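Local coordinates for probable oxidoreductase (Pseudomonas aeruginosa, PDB 4B7C), which probably acts as an NADP-dependent oxidoreductase of the medium-chain dehydrogenase/reductase family, with a Rossmann-fold cofactor domain, at residues Y265-L268 and L269-A273. Sequence-based numbering, arbitrary orientation.
Sequences YLSL and LVNRA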
loop_
_atom_site.group_PDB
_atom_site.type_symbol
_atom_site.label_atom_id
_atom_site.label_comp_id
_atom_site.label_asym_id
_atom_site.label_seq_id
_atom_site.Cartn_x
_atom_site.Cartn_y
_atom_site.Cartn_z
ATOM N N TYR B 265 2.763 8.858 -0.135
ATOM C CA TYR B 265 2.361 7.485 -0.520
ATOM C C TYR B 265 2.756 7.126 -1.956
ATOM O O TYR B 265 2.983 5.964 -2.262
ATOM C CB TYR B 265 0.858 7.270 -0.309
ATOM C CG TYR B 265 0.010 7.716 -1.469
ATOM C CD1 TYR B 265 -0.348 9.053 -1.626
ATOM C CD2 TYR B 265 -0.437 6.802 -2.415
ATOM C CE1 TYR B 265 -1.123 9.464 -2.698
ATOM C CE2 TYR B 265 -1.204 7.201 -3.492
ATOM C CZ TYR B 265 -1.549 8.527 -3.631
ATOM O OH TYR B 265 -2.300 8.907 -4.705
ATOM N N LEU B 266 2.872 8.129 -2.823
ATOM C CA LEU B 266 3.281 7.900 -4.220
ATOM C C LEU B 266 4.713 7.414 -4.350
ATOM O O LEU B 266 5.138 6.961 -5.412
ATOM C CB LEU B 266 3.052 9.146 -5.083
ATOM C CG LEU B 266 1.597 9.371 -5.502
ATOM C CD1 LEU B 266 1.439 10.718 -6.204
ATOM C CD2 LEU B 266 1.124 8.225 -6.402
ATOM N N SER B 267 5.471 7.483 -3.259
ATOM C CA SER B 267 6.775 6.817 -3.210
ATOM C C SER B 267 6.629 5.327 -3.529
ATOM O O SER B 267 7.543 4.698 -4.058
ATOM C CB SER B 267 7.435 7.009 -1.837
ATOM O OG SER B 267 8.720 6.416 -1.837
ATOM N N LEU B 268 5.479 4.762 -3.189
ATOM C CA LEU B 268 5.158 3.350 -3.536
ATOM C C LEU B 268 5.112 3.106 -5.033
ATOM O O LEU B 268 5.489 2.033 -5.514
ATOM C CB LEU B 268 3.821 2.934 -2.931
ATOM C CG LEU B 268 3.715 2.902 -1.408
ATOM C CD1 LEU B 268 2.274 2.671 -0.976
ATOM C CD2 LEU B 268 4.658 1.863 -0.822
ATOM N N LEU B 269 4.685 4.121 -5.772
ATOM C CA LEU B 269 4.735 4.097 -7.243
ATOM C C LEU B 269 6.171 4.255 -7.759
ATOM O O LEU B 269 6.675 3.424 -8.514
ATOM C CB LEU B 269 3.832 5.198 -7.821
ATOM C CG LEU B 269 3.836 5.408 -9.343
ATOM C CD1 LEU B 269 3.538 4.135 -10.100
ATOM C CD2 LEU B 269 2.805 6.462 -9.704
ATOM N N VAL B 270 6.819 5.343 -7.351
ATOM C CA VAL B 270 8.197 5.651 -7.784
ATOM C C VAL B 270 9.154 4.484 -7.544
ATOM O O VAL B 270 9.957 4.116 -8.406
ATOM C CB VAL B 270 8.712 6.903 -7.052
ATOM C CG1 VAL B 270 10.145 7.207 -7.463
ATOM C CG2 VAL B 270 7.803 8.082 -7.354
ATOM N N ASN B 271 9.009 3.859 -6.379
ATOM C CA ASN B 271 9.845 2.723 -5.980
ATOM C C ASN B 271 9.227 1.339 -6.221
ATOM O O ASN B 271 9.822 0.308 -5.888
ATOM C CB ASN B 271 10.212 2.889 -4.508
ATOM C CG ASN B 271 11.078 4.108 -4.281
ATOM O OD1 ASN B 271 12.207 4.144 -4.751
ATOM N ND2 ASN B 271 10.539 5.119 -3.604
ATOM N N ARG B 272 8.045 1.328 -6.822
ATOM C CA ARG B 272 7.327 0.076 -7.138
ATOM C C ARG B 272 7.346 -0.860 -5.923
ATOM O O ARG B 272 7.760 -2.016 -5.975
ATOM C CB ARG B 272 7.897 -0.582 -8.383
ATOM C CG ARG B 272 7.682 0.271 -9.619
ATOM C CD ARG B 272 8.835 1.247 -9.847
ATOM N NE ARG B 272 9.876 0.668 -10.687
ATOM C CZ ARG B 272 11.020 1.275 -11.004
ATOM N NH1 ARG B 272 11.290 2.489 -10.536
ATOM N NH2 ARG B 272 11.889 0.663 -11.789
ATOM N N ALA B 273 6.881 -0.286 -4.834
ATOM C CA ALA B 273 6.917 -0.878 -3.516
ATOM C C ALA B 273 5.519 -1.271 -3.078
ATOM O O ALA B 273 4.529 -0.853 -3.676
ATOM C CB ALA B 273 7.470 0.140 -2.525
#
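The backbone O of Ser-267 is gripped twice by Asn-271, by its main-chain N at 2.9 Å and by its side-chain ND2 at 3.1 Å, the two donors arriving from opposite faces of the carbonyl plane. With CG beside the backbone N (chi1 -65°) and the amide turned by chi2 (-66°), ND2 points back to Ser-267, where it also makes a weak, bent bond to OG at 2.8 Å. That hydroxyl is hydrogen-bonded as well to the backbone O of Leu-235. Arg-272 then takes a positive phi and closes the short helix in a Schellman motif, in which Ala-273 N reaches back 2.8 Å to a lone pair of Leu-268 O. Leu-268 CD2 packs on Ala-273 CB (3.7 Å). The isobutyl groups of Leu-266 and Leu-269 run alongside each other, CD2 to CD2 4.1 Å, against Ala-249 and Met-278 of the second subunit. Arg-272 NH1 donates a fairly straight hydrogen bond (3.0 Å) to Val-270 O, in the guanidinium plane at its edge; its NE forms a salt bridge with Asp-282 of the second subunit. Helix 267-270 lies in the beta-alpha-beta crossover from strand 242-246; Ser-267, Asn-271 and Ala-273 touch Ile-238 of strand 238-239, and the turn leads directly into Rossmann-sheet strand 274-277.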